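Local coordinates for succinoglycan biosynthesis protein (Bacillus cereus ATCC 14579, PDB 2QGM) that is of uncertain function but may be a hydrolase related to the erythromycin esterases, at residues A[51-54]-A[59-62]; A[62-67]-A[97-102]; A[68-73]-A[430-435]; A[87-92]-A[339-344]; A[107-112]-A[146-151]. All blocks are in the same frame, centred on the assembly; numbering follows the deposited sequence.

Contact 1 (A[51-54]-A[59-62])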
# COMPACT_ATOMS: atom_id res chain seq x y z
N PRO A 51 23.14 -7.99 -2.18
CA PRO A 51 22.71 -8.53 -0.90
C PRO A 51 22.44 -7.53 0.22
O PRO A 51 23.10 -6.49 0.32
CB PRO A 51 23.83 -9.50 -0.54
CG PRO A 51 25.03 -8.81 -1.10
CD PRO A 51 24.54 -8.35 -2.46
N LEU A 52 21.46 -7.86 1.05
CA LEU A 52 21.10 -7.03 2.19
C LEU A 52 21.67 -7.73 3.42
O LEU A 52 21.65 -8.96 3.53
CB LEU A 52 19.58 -6.91 2.28
CG LEU A 52 18.94 -6.23 1.05
CD1 LEU A 52 17.44 -6.27 1.20
CD2 LEU A 52 19.45 -4.81 0.91
N LYS A 53 22.19 -6.93 4.35
CA LYS A 53 22.82 -7.46 5.54
C LYS A 53 21.91 -7.66 6.75
O LYS A 53 22.17 -8.53 7.58
CB LYS A 53 23.98 -6.56 5.96
CG LYS A 53 23.54 -5.15 6.30
CD LYS A 53 24.65 -4.33 6.94
CE LYS A 53 24.15 -2.94 7.29
NZ LYS A 53 25.15 -2.10 8.02
N THR A 54 20.86 -6.86 6.85
CA THR A 54 19.96 -6.94 8.00
C THR A 54 18.61 -6.35 7.64
O THR A 54 18.45 -5.77 6.57
CB THR A 54 20.54 -6.12 9.17
OG1 THR A 54 19.68 -6.23 10.31
CG2 THR A 54 20.66 -4.65 8.78
N LYS A 59 20.13 -0.03 12.09
CA LYS A 59 21.47 -0.25 11.56
C LYS A 59 21.83 0.65 10.38
O LYS A 59 20.95 1.14 9.67
CB LYS A 59 21.63 -1.72 11.15
CG LYS A 59 21.51 -2.70 12.30
CD LYS A 59 22.69 -2.58 13.26
CE LYS A 59 22.56 -3.57 14.40
NZ LYS A 59 23.74 -3.54 15.30
N PRO A 60 23.14 0.87 10.16
CA PRO A 60 23.65 1.70 9.06
C PRO A 60 23.02 1.29 7.73
O PRO A 60 22.66 0.13 7.55
CB PRO A 60 25.16 1.42 9.10
CG PRO A 60 25.41 1.17 10.54
CD PRO A 60 24.25 0.27 10.93
N PHE A 61 22.91 2.23 6.80
CA PHE A 61 22.28 1.96 5.50
C PHE A 61 23.24 1.73 4.34
O PHE A 61 22.88 1.95 3.18
CB PHE A 61 21.35 3.12 5.13
CG PHE A 61 20.20 3.31 6.09
CD1 PHE A 61 19.30 2.28 6.32
CD2 PHE A 61 20.00 4.54 6.73
CE1 PHE A 61 18.21 2.46 7.17
CE2 PHE A 61 18.91 4.72 7.58
CZ PHE A 61 18.01 3.68 7.80
N GLU A 62 24.46 1.29 4.63
CA GLU A 62 25.43 1.05 3.57
C GLU A 62 24.96 0.07 2.50
O GLU A 62 25.24 0.25 1.32
CB GLU A 62 26.76 0.56 4.16
CG GLU A 62 27.59 1.65 4.81
CD GLU A 62 28.01 2.73 3.83
OE1 GLU A 62 28.71 2.41 2.84
OE2 GLU A 62 27.66 3.91 4.06

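Contact 2 (A[62-67]-A[97-102])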
# COMPACT_ATOMS: atom_id res chain seq x y z
N GLU A 62 24.46 1.29 4.63
CA GLU A 62 25.43 1.05 3.57
C GLU A 62 24.96 0.07 2.50
O GLU A 62 25.24 0.25 1.32
CB GLU A 62 26.76 0.56 4.16
CG GLU A 62 27.59 1.65 4.81
CD GLU A 62 28.01 2.73 3.83
OE1 GLU A 62 28.71 2.41 2.84
OE2 GLU A 62 27.66 3.91 4.06
N ASP A 63 24.23 -0.97 2.91
CA ASP A 63 23.77 -1.97 1.95
C ASP A 63 22.59 -1.51 1.10
O ASP A 63 22.15 -2.23 0.20
CB ASP A 63 23.44 -3.29 2.66
CG ASP A 63 22.28 -3.18 3.61
OD1 ASP A 63 22.03 -2.06 4.12
OD2 ASP A 63 21.61 -4.20 3.86
N LEU A 64 22.08 -0.32 1.38
CA LEU A 64 20.96 0.21 0.61
C LEU A 64 21.40 1.25 -0.42
O LEU A 64 20.57 1.81 -1.14
CB LEU A 64 19.90 0.83 1.54
CG LEU A 64 19.24 -0.16 2.51
CD1 LEU A 64 18.26 0.55 3.43
CD2 LEU A 64 18.54 -1.25 1.71
N LYS A 65 22.71 1.49 -0.50
CA LYS A 65 23.21 2.45 -1.48
C LYS A 65 22.84 2.04 -2.90
O LYS A 65 22.56 2.89 -3.74
CB LYS A 65 24.72 2.62 -1.34
CG LYS A 65 25.14 3.23 0.00
CD LYS A 65 26.43 4.04 -0.11
CE LYS A 65 27.59 3.21 -0.61
NZ LYS A 65 28.84 4.03 -0.70
N PRO A 66 22.84 0.73 -3.21
CA PRO A 66 22.48 0.34 -4.57
C PRO A 66 21.03 0.73 -4.86
O PRO A 66 20.66 0.97 -6.01
CB PRO A 66 22.68 -1.17 -4.57
CG PRO A 66 23.80 -1.35 -3.62
CD PRO A 66 23.43 -0.42 -2.48
N LEU A 67 20.22 0.81 -3.81
CA LEU A 67 18.81 1.16 -3.95
C LEU A 67 18.59 2.60 -4.40
O LEU A 67 17.66 2.89 -5.17
CB LEU A 67 18.06 0.90 -2.64
CG LEU A 67 16.54 1.14 -2.69
CD1 LEU A 67 15.90 0.15 -3.66
CD2 LEU A 67 15.95 0.99 -1.30
N VAL A 97 11.56 2.26 4.34
CA VAL A 97 10.87 3.53 4.52
C VAL A 97 11.82 4.52 5.21
O VAL A 97 11.99 5.65 4.76
CB VAL A 97 9.58 3.36 5.39
CG1 VAL A 97 9.02 4.73 5.78
CG2 VAL A 97 8.54 2.56 4.62
N LYS A 98 12.46 4.07 6.28
CA LYS A 98 13.39 4.94 6.99
C LYS A 98 14.50 5.45 6.08
O LYS A 98 14.89 6.62 6.15
CB LYS A 98 13.97 4.19 8.19
CG LYS A 98 14.64 5.11 9.20
CD LYS A 98 15.09 4.34 10.43
CE LYS A 98 15.72 5.25 11.45
NZ LYS A 98 16.29 4.48 12.58
N TYR A 99 15.02 4.58 5.22
CA TYR A 99 16.07 4.97 4.29
C TYR A 99 15.55 6.01 3.29
O TYR A 99 16.20 7.03 3.05
CB TYR A 99 16.60 3.75 3.54
CG TYR A 99 17.67 4.09 2.53
CD1 TYR A 99 18.95 4.46 2.92
CD2 TYR A 99 17.38 4.07 1.16
CE1 TYR A 99 19.92 4.79 1.98
CE2 TYR A 99 18.34 4.41 0.22
CZ TYR A 99 19.61 4.77 0.63
OH TYR A 99 20.56 5.13 -0.30
N LEU A 100 14.38 5.76 2.71
CA LEU A 100 13.80 6.70 1.75
C LEU A 100 13.55 8.07 2.37
O LEU A 100 13.79 9.10 1.74
CB LEU A 100 12.47 6.16 1.21
CG LEU A 100 12.53 4.93 0.30
CD1 LEU A 100 11.14 4.62 -0.21
CD2 LEU A 100 13.48 5.18 -0.87
N VAL A 101 13.08 8.10 3.61
CA VAL A 101 12.80 9.36 4.28
C VAL A 101 14.08 10.13 4.64
O VAL A 101 14.22 11.30 4.30
CB VAL A 101 11.95 9.15 5.56
CG1 VAL A 101 11.84 10.45 6.34
CG2 VAL A 101 10.56 8.69 5.20
N THR A 102 15.00 9.44 5.30
CA THR A 102 16.24 10.05 5.75
C THR A 102 17.33 10.30 4.70
O THR A 102 18.10 11.25 4.84
CB THR A 102 16.87 9.23 6.88
OG1 THR A 102 17.21 7.93 6.39
CG2 THR A 102 15.91 9.09 8.05

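Contact 3 (A[68-73]-A[430-435])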
# COMPACT_ATOMS: atom_id res chain seq x y z
N LYS A 68 19.43 3.51 -3.92
CA LYS A 68 19.32 4.92 -4.27
C LYS A 68 19.57 5.08 -5.77
O LYS A 68 18.92 5.89 -6.43
CB LYS A 68 20.32 5.77 -3.48
CG LYS A 68 20.22 7.27 -3.76
CD LYS A 68 21.10 8.09 -2.82
CE LYS A 68 20.95 9.58 -3.09
NZ LYS A 68 21.73 10.42 -2.14
N LYS A 69 20.51 4.29 -6.27
CA LYS A 69 20.88 4.32 -7.68
C LYS A 69 19.77 3.73 -8.54
O LYS A 69 19.56 4.18 -9.67
CB LYS A 69 22.19 3.56 -7.88
CG LYS A 69 23.27 3.97 -6.87
CD LYS A 69 24.66 3.47 -7.25
CE LYS A 69 24.77 1.96 -7.18
NZ LYS A 69 26.16 1.53 -7.52
N MSE A 70 19.06 2.75 -8.01
CA MSE A 70 17.96 2.12 -8.75
C MSE A 70 16.77 3.06 -8.86
O MSE A 70 16.18 3.22 -9.94
CB MSE A 70 17.48 0.85 -8.04
CG MSE A 70 18.47 -0.31 -7.99
SE MSE A 70 17.78 -1.75 -6.90
CE MSE A 70 19.39 -2.78 -6.69
N ILE A 71 16.39 3.66 -7.74
CA ILE A 71 15.25 4.56 -7.69
C ILE A 71 15.46 5.82 -8.49
O ILE A 71 14.53 6.32 -9.14
CB ILE A 71 14.91 4.97 -6.23
CG1 ILE A 71 14.70 3.73 -5.37
CG2 ILE A 71 13.65 5.83 -6.21
CD1 ILE A 71 13.64 2.80 -5.88
N GLY A 72 16.68 6.35 -8.45
CA GLY A 72 16.96 7.57 -9.18
C GLY A 72 16.15 8.72 -8.62
O GLY A 72 16.01 8.86 -7.40
N ASN A 73 15.60 9.53 -9.51
CA ASN A 73 14.82 10.68 -9.08
C ASN A 73 13.31 10.46 -9.17
O ASN A 73 12.55 11.42 -9.23
CB ASN A 73 15.21 11.91 -9.90
CG ASN A 73 15.23 11.64 -11.39
OD1 ASN A 73 14.21 11.28 -11.99
ND2 ASN A 73 16.40 11.80 -12.00
N PHE A 430 7.08 -6.15 -11.36
CA PHE A 430 7.97 -5.33 -10.54
C PHE A 430 9.27 -4.88 -11.20
O PHE A 430 9.95 -5.67 -11.87
CB PHE A 430 8.33 -6.10 -9.26
CG PHE A 430 7.16 -6.78 -8.59
CD1 PHE A 430 6.06 -6.05 -8.13
CD2 PHE A 430 7.18 -8.16 -8.38
CE1 PHE A 430 5.01 -6.68 -7.47
CE2 PHE A 430 6.12 -8.80 -7.72
CZ PHE A 430 5.03 -8.06 -7.26
N ASP A 431 9.64 -3.62 -11.00
CA ASP A 431 10.88 -3.09 -11.55
C ASP A 431 12.02 -3.67 -10.71
O ASP A 431 13.06 -4.08 -11.23
CB ASP A 431 10.93 -1.56 -11.44
CG ASP A 431 9.88 -0.87 -12.29
OD1 ASP A 431 9.77 -1.20 -13.49
OD2 ASP A 431 9.17 0.02 -11.77
N ILE A 432 11.77 -3.70 -9.40
CA ILE A 432 12.72 -4.16 -8.40
C ILE A 432 12.03 -5.07 -7.40
O ILE A 432 10.82 -4.99 -7.20
CB ILE A 432 13.27 -2.94 -7.61
CG1 ILE A 432 13.94 -1.96 -8.56
CG2 ILE A 432 14.27 -3.38 -6.54
CD1 ILE A 432 14.12 -0.58 -7.97
N ILE A 433 12.79 -5.97 -6.79
CA ILE A 433 12.24 -6.83 -5.77
C ILE A 433 13.24 -6.94 -4.63
O ILE A 433 14.44 -6.76 -4.83
CB ILE A 433 11.95 -8.29 -6.27
CG1 ILE A 433 13.24 -8.95 -6.76
CG2 ILE A 433 10.90 -8.26 -7.37
CD1 ILE A 433 13.12 -10.45 -6.91
N PHE A 434 12.73 -7.16 -3.43
CA PHE A 434 13.60 -7.40 -2.28
C PHE A 434 13.17 -8.77 -1.80
O PHE A 434 12.00 -9.00 -1.47
CB PHE A 434 13.50 -6.32 -1.18
CG PHE A 434 12.15 -6.21 -0.50
CD1 PHE A 434 11.93 -6.81 0.74
CD2 PHE A 434 11.14 -5.45 -1.07
CE1 PHE A 434 10.71 -6.64 1.41
CE2 PHE A 434 9.92 -5.28 -0.41
CZ PHE A 434 9.70 -5.87 0.83
N HIS A 435 14.12 -9.70 -1.83
CA HIS A 435 13.85 -11.06 -1.43
C HIS A 435 14.33 -11.37 -0.03
O HIS A 435 15.41 -10.92 0.39
CB HIS A 435 14.52 -12.03 -2.42
CG HIS A 435 14.15 -13.46 -2.22
ND1 HIS A 435 12.89 -13.95 -2.51
CD2 HIS A 435 14.85 -14.51 -1.72
CE1 HIS A 435 12.83 -15.23 -2.20
NE2 HIS A 435 14.01 -15.59 -1.72

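Contact 4 (A[87-92]-A[339-344])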
# COMPACT_ATOMS: atom_id res chain seq x y z
N SER A 87 6.64 -11.29 9.44
CA SER A 87 7.37 -10.37 10.31
C SER A 87 8.52 -9.63 9.63
O SER A 87 8.56 -8.40 9.62
CB SER A 87 7.91 -11.09 11.55
OG SER A 87 8.64 -10.20 12.38
N GLU A 88 9.47 -10.38 9.07
CA GLU A 88 10.63 -9.79 8.42
C GLU A 88 10.30 -8.90 7.24
O GLU A 88 11.05 -7.98 6.93
CB GLU A 88 11.60 -10.88 7.97
CG GLU A 88 12.09 -11.78 9.10
CD GLU A 88 11.12 -12.91 9.42
OE1 GLU A 88 10.00 -12.92 8.86
OE2 GLU A 88 11.49 -13.79 10.22
N ILE A 89 9.18 -9.18 6.56
CA ILE A 89 8.81 -8.32 5.44
C ILE A 89 8.36 -6.95 5.98
O ILE A 89 8.80 -5.92 5.48
CB ILE A 89 7.71 -8.97 4.58
CG1 ILE A 89 8.28 -10.22 3.91
CG2 ILE A 89 7.21 -7.98 3.52
CD1 ILE A 89 7.35 -10.90 2.93
N PHE A 90 7.50 -6.94 7.00
CA PHE A 90 7.06 -5.67 7.57
C PHE A 90 8.26 -4.88 8.12
O PHE A 90 8.37 -3.67 7.89
CB PHE A 90 6.06 -5.88 8.72
CG PHE A 90 4.70 -6.35 8.28
CD1 PHE A 90 4.16 -5.94 7.06
CD2 PHE A 90 3.94 -7.17 9.10
CE1 PHE A 90 2.88 -6.34 6.68
CE2 PHE A 90 2.66 -7.58 8.73
CZ PHE A 90 2.13 -7.16 7.51
N THR A 91 9.15 -5.55 8.85
CA THR A 91 10.30 -4.87 9.42
C THR A 91 11.27 -4.38 8.35
O THR A 91 11.81 -3.28 8.46
CB THR A 91 11.04 -5.79 10.41
OG1 THR A 91 10.17 -6.09 11.51
CG2 THR A 91 12.29 -5.10 10.95
N MSE A 92 11.48 -5.18 7.30
CA MSE A 92 12.38 -4.76 6.23
C MSE A 92 11.77 -3.56 5.50
O MSE A 92 12.49 -2.68 5.04
CB MSE A 92 12.64 -5.90 5.25
CG MSE A 92 13.50 -5.55 4.03
SE MSE A 92 15.33 -5.10 4.50
CE MSE A 92 15.33 -3.21 4.18
N ILE A 339 8.67 -1.71 -6.27
CA ILE A 339 9.55 -2.64 -5.57
C ILE A 339 8.69 -3.73 -4.95
O ILE A 339 8.04 -3.51 -3.93
CB ILE A 339 10.30 -1.92 -4.43
CG1 ILE A 339 11.02 -0.70 -5.00
CG2 ILE A 339 11.27 -2.89 -3.75
CD1 ILE A 339 11.74 0.13 -3.97
N GLY A 340 8.68 -4.90 -5.58
CA GLY A 340 7.90 -6.02 -5.09
C GLY A 340 8.59 -6.79 -3.98
O GLY A 340 9.81 -6.74 -3.83
N SER A 341 7.80 -7.53 -3.20
CA SER A 341 8.30 -8.33 -2.09
C SER A 341 8.22 -9.81 -2.41
O SER A 341 7.17 -10.30 -2.82
CB SER A 341 7.49 -8.04 -0.83
OG SER A 341 7.68 -9.04 0.16
N THR A 342 9.32 -10.53 -2.20
CA THR A 342 9.33 -11.96 -2.45
C THR A 342 9.95 -12.72 -1.28
O THR A 342 10.85 -12.23 -0.60
CB THR A 342 10.12 -12.34 -3.75
OG1 THR A 342 11.45 -11.80 -3.70
CG2 THR A 342 9.41 -11.80 -4.98
N THR A 343 9.41 -13.90 -1.02
CA THR A 343 9.91 -14.76 0.04
C THR A 343 9.79 -16.19 -0.45
O THR A 343 8.99 -16.49 -1.33
CB THR A 343 9.14 -14.57 1.36
OG1 THR A 343 9.76 -15.35 2.39
CG2 THR A 343 7.69 -14.99 1.21
N THR A 344 10.60 -17.08 0.12
CA THR A 344 10.58 -18.48 -0.31
C THR A 344 9.79 -19.44 0.57
O THR A 344 8.91 -20.16 0.08
CB THR A 344 12.02 -19.01 -0.43
OG1 THR A 344 12.72 -18.25 -1.43
CG2 THR A 344 12.02 -20.48 -0.84

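Contact 5 (A[107-112]-A[146-151])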
# COMPACT_ATOMS: atom_id res chain seq x y z
N THR A 107 8.61 11.97 1.72
CA THR A 107 7.85 12.62 2.79
C THR A 107 6.40 12.20 2.97
O THR A 107 5.83 12.36 4.05
CB THR A 107 7.88 14.13 2.56
OG1 THR A 107 7.46 14.40 1.22
CG2 THR A 107 9.30 14.67 2.76
N ASN A 108 5.79 11.69 1.92
CA ASN A 108 4.39 11.26 2.00
C ASN A 108 4.30 9.75 2.14
O ASN A 108 4.79 9.01 1.28
CB ASN A 108 3.63 11.69 0.74
CG ASN A 108 3.76 13.17 0.47
OD1 ASN A 108 4.06 13.58 -0.66
ND2 ASN A 108 3.54 13.98 1.49
N PHE A 109 3.69 9.29 3.22
CA PHE A 109 3.55 7.86 3.42
C PHE A 109 2.08 7.51 3.20
O PHE A 109 1.23 7.75 4.07
CB PHE A 109 3.99 7.47 4.83
CG PHE A 109 3.95 6.00 5.09
CD1 PHE A 109 4.90 5.15 4.53
CD2 PHE A 109 2.91 5.44 5.84
CE1 PHE A 109 4.83 3.76 4.72
CE2 PHE A 109 2.84 4.06 6.04
CZ PHE A 109 3.79 3.22 5.48
N ALA A 110 1.78 6.94 2.03
CA ALA A 110 0.41 6.55 1.66
C ALA A 110 0.26 5.05 1.85
O ALA A 110 0.87 4.25 1.13
CB ALA A 110 0.14 6.94 0.20
N MSE A 111 -0.57 4.67 2.82
CA MSE A 111 -0.75 3.25 3.16
C MSE A 111 -2.11 2.70 2.76
O MSE A 111 -3.09 3.43 2.70
CB MSE A 111 -0.55 3.06 4.67
CG MSE A 111 -0.58 1.62 5.15
SE MSE A 111 -0.45 1.45 7.07
CE MSE A 111 1.15 0.41 7.18
N GLU A 112 -2.14 1.39 2.51
CA GLU A 112 -3.36 0.69 2.15
C GLU A 112 -4.08 0.49 3.49
O GLU A 112 -4.02 -0.57 4.11
CB GLU A 112 -3.03 -0.67 1.51
CG GLU A 112 -4.24 -1.46 1.00
CD GLU A 112 -3.90 -2.87 0.53
OE1 GLU A 112 -2.70 -3.19 0.37
OE2 GLU A 112 -4.85 -3.65 0.32
N ILE A 146 3.69 -1.07 14.14
CA ILE A 146 3.55 -0.03 15.15
C ILE A 146 4.91 0.59 15.47
O ILE A 146 4.99 1.77 15.75
CB ILE A 146 2.90 -0.59 16.41
CG1 ILE A 146 1.46 -0.99 16.07
CG2 ILE A 146 2.93 0.45 17.53
CD1 ILE A 146 0.75 -1.74 17.16
N ALA A 147 5.96 -0.22 15.39
CA ALA A 147 7.31 0.29 15.65
C ALA A 147 7.65 1.35 14.61
O ALA A 147 8.31 2.34 14.92
CB ALA A 147 8.32 -0.84 15.60
N MSE A 148 7.20 1.15 13.37
CA MSE A 148 7.46 2.11 12.31
C MSE A 148 6.67 3.39 12.55
O MSE A 148 7.21 4.48 12.40
CB MSE A 148 7.10 1.53 10.94
CG MSE A 148 7.18 2.52 9.78
SE MSE A 148 6.66 1.67 8.13
CE MSE A 148 4.79 1.37 8.50
N ILE A 149 5.41 3.25 12.93
CA ILE A 149 4.58 4.41 13.19
C ILE A 149 5.19 5.26 14.30
O ILE A 149 5.16 6.49 14.25
CB ILE A 149 3.15 3.98 13.55
CG1 ILE A 149 2.54 3.23 12.37
CG2 ILE A 149 2.31 5.20 13.94
CD1 ILE A 149 1.17 2.66 12.61
N GLU A 150 5.77 4.61 15.30
CA GLU A 150 6.39 5.34 16.40
C GLU A 150 7.62 6.10 15.89
O GLU A 150 7.85 7.24 16.28
CB GLU A 150 6.77 4.39 17.52
CG GLU A 150 5.55 3.78 18.19
CD GLU A 150 5.92 2.77 19.25
OE1 GLU A 150 6.78 1.92 18.97
OE2 GLU A 150 5.34 2.83 20.35
N TRP A 151 8.40 5.47 15.01
CA TRP A 151 9.56 6.14 14.45
C TRP A 151 9.13 7.39 13.68
O TRP A 151 9.76 8.44 13.75
CB TRP A 151 10.33 5.23 13.50
CG TRP A 151 11.33 5.99 12.70
CD1 TRP A 151 12.50 6.52 13.15
CD2 TRP A 151 11.17 6.45 11.34
NE1 TRP A 151 13.08 7.29 12.17
CE2 TRP A 151 12.29 7.26 11.05
CE3 TRP A 151 10.20 6.25 10.35
CZ2 TRP A 151 12.46 7.87 9.80
CZ3 TRP A 151 10.37 6.87 9.12
CH2 TRP A 151 11.49 7.67 8.86

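Contact 1 (A[51-54]-A[59-62])
Lys53 reaches over to Pro60 while Thr54 packs against Lys59, and these two crossings draw together the surface loop that runs from strand 50-51, the outermost on its side of the central sheet, to helix 65-71. The side chains meet at about right angles in both pairs. Lys53 starts with CG wedged between its own backbone N and carbonyl carbon (chi1 62°) and is fully extended from there, which carries the ammonium out to the proline. Lys53 NZ gives a weak hydrogen bond to Pro60 O at 3.4 Å. The same nitrogen sits against the pyrrolidine ring, with Pro60 CB 3.7 Å and Pro60 CD 3.9 Å from Lys53 NZ, and so touches carbon as well as oxygen. That carbonyl has a second donor, since Arg95 on helix 87-104 hydrogen-bonds to Pro60 O through NH2 and to Lys59 O through NH1. The guanidinium thus grips two successive carbonyls, and the weak lysine bond adds to an oxygen already engaged.

The second crossing is apolar. Thr54 turns its methyl toward Lys59 and leaves OG1 to bond Glu56 N, inside the loop. Lys59 heads for Thr54 at first, then bends at chi2 (-68°), and its ammonium end leads off elsewhere. Lys53, Lys59 and Pro60 are all exposed, as befits a contact at the protein surface. The hydrocarbon contact itself joins Thr54 CG2 to Lys59 CB at 3.9 Å, with Lys59 CG 4.1 Å from the same methyl.

Contact 2 (A[62-67]-A[97-102])
Leu64 packs over one face of the Tyr99 ring where the short 3-10 turn 62-64 runs into helix 65-71, setting that helix start onto helix 87-104; Asp63, just before it, forms a salt bridge with Arg95. Leu64 CB stands over the centre of the Tyr99 ring in a CH-pi contact, 3.8 Å from the ring centroid and only 3° off the ring normal. From there Leu64 runs back along the tyrosine in the opposite direction, and Leu64 CD1 ends 3.6 Å from Tyr99 CB. Next in sequence, Lys65 offers just its backbone: Lys65 CA is 3.9 Å from Tyr99 OH. One turn on from Leu64, Leu67 approaches the ring obliquely, with Leu67 CD2 4.2 Å from Tyr99 CD2. What brings the ring here is Tyr99 CG pointing away from the backbone N (chi1 178°), which swings the phenol out from its helix and along the leucines.

Phe61, just before the turn, meets the Tyr99 ring edge-to-face. Elsewhere on 97-102 the helix is packed on both strand and helix: Val97, Leu100 and Val101 touch Met302 of strand 301-304, while Lys98 and Val101 rest on Trp151 of helix 143-157.

Contact 3 (A[68-73]-A[430-435])
The last turn of helix 65-71 packs on the central mixed sheet here, with Met70 and Ile71 meeting Ile432 at the start of strand 432-439. Ile432 CD1 is the focus. Met70 CB lies 3.7 Å from Ile432 CD1, and the selenium of this selenomethionine residue is 4.0 Å from the same methyl. Ile71 brings its own CD1 to 4.0 Å from Ile432 CD1, its side chain crossing at about a right angle to that of Ile432. Met70 is extended beyond CG (chi2 174°), and the chain carries SE past the delta methyl to the other branch of the isoleucine, where Ile432 CG2 is 3.9 Å from Met70 SE. One methionine therefore spans both arms of the beta-branched side chain.

Gly72, with positive phi, ends the helix immediately afterwards. Polar groups close by are engaged by other residues: Arg391 NH2 hydrogen-bonds to Met70 O, and Asp431 pairs with Lys312. Ile432 is also hydrogen-bonded through its backbone to Thr338 and Gly340 of strand 336-344. Between these segments the contact is wholly apolar, so it probably rests on dispersion and on the burial of hydrocarbon and selenium.

Contact 4 (A[87-92]-A[339-344])
Ile89 meets Ser341 and Thr343 without any flat side chain between them; a ring nearby is that of Phe434, on neighbouring strand 432-439, which touches Ser341. The contact seats the first turns of helix 87-104 on strand 336-344, an inner strand of the central mixed sheet, and is an aliphatic knob resting on two hydroxyl-bearing residues of the strand. Ser341 and Thr343 are two apart and so both turn toward the helix, while Thr342 between them points away.

The isoleucine straddles the serine hydroxyl. With CG1 lying opposite its carbonyl carbon (chi1 -66°), Ile89 presents both branches at once, and Ser341 OG sits 3.6 Å from Ile89 CG2 and closer still to the delta methyl. At Ser341 the oxygen itself therefore lies against the isoleucine, buried, with a weak hydrogen bond to Asn82 N as its polar contact. Thr343 behaves differently: it brings its CB toward the helix, and its OG1 bonds Ile436 O and Thr439 OG1, outside the contact. Thr343 CB lies 4.4 Å from Ile89 CD1, whereas Ser341 OG comes to 3.4 Å from that same CD1.

Contact 5 (A[107-112]-A[146-151])
Met148 sets its terminal methyl against both Phe109 and Met111, which lie side by side on the strand, and that is where helix 143-157 packs closely on strand 108-111. Met148 CE is 3.7 Å from Phe109 CZ and 4.0 Å from Met111 CE. The two methionines, both modelled as selenomethionine, reach toward each other tip to tip, each bent at its last torsion. For Met148 that bend (chi3 67°) turns CE toward the phenylalanine while leaving SE farther off, 5.0 Å from the Phe109 ring centroid. The result is an oblique Met-aromatic contact, with SE 42° off the ring normal. These long side chains bridge a helix-to-strand spacing of 10.4 Å, measured between Phe109 CA and Ile149 CA.

Away from this trio the fit is looser. The Ile149 side chain stays 5.9 Å from the strand segment, and Ala147 and Glu150 are partly exposed, unlike the buried residues that touch.

Strand 108-111 and the parallel strand 166-171 beside it are linked through helix 143-157, a beta-alpha-beta crossover that also includes helix 115-127. Phe167 of strand 166-171 meets the Phe109 ring edge-to-face, Met302 of strand 301-304 touches it too, and Phe94 of helix 87-104 lies against Met148.

Contacts 3, 4 and 5 all pack helices on the one mixed sheet, whereas contact 2 joins two of those helices and contact 1 draws together the surface loop that leads into helix 65-71. Contacts 1 and 2, with centres about 9 Å apart, share Glu62 and are tied by Asp63 OD2, 2.8 Å from Lys53 N. Contacts 3 and 4 sit on adjacent parallel strands, where Ile432 O lies 2.7 Å from Gly340 N and His435 ND1 2.8 Å from Thr342 OG1. Helix 87-104 serves contacts 2 and 4 and also meets contact 5, with Lys98 CE 3.4 Å from Trp151 NE1. Contacts 3 and 5 are farthest separated along the sheet, their centres about 20 Å apart.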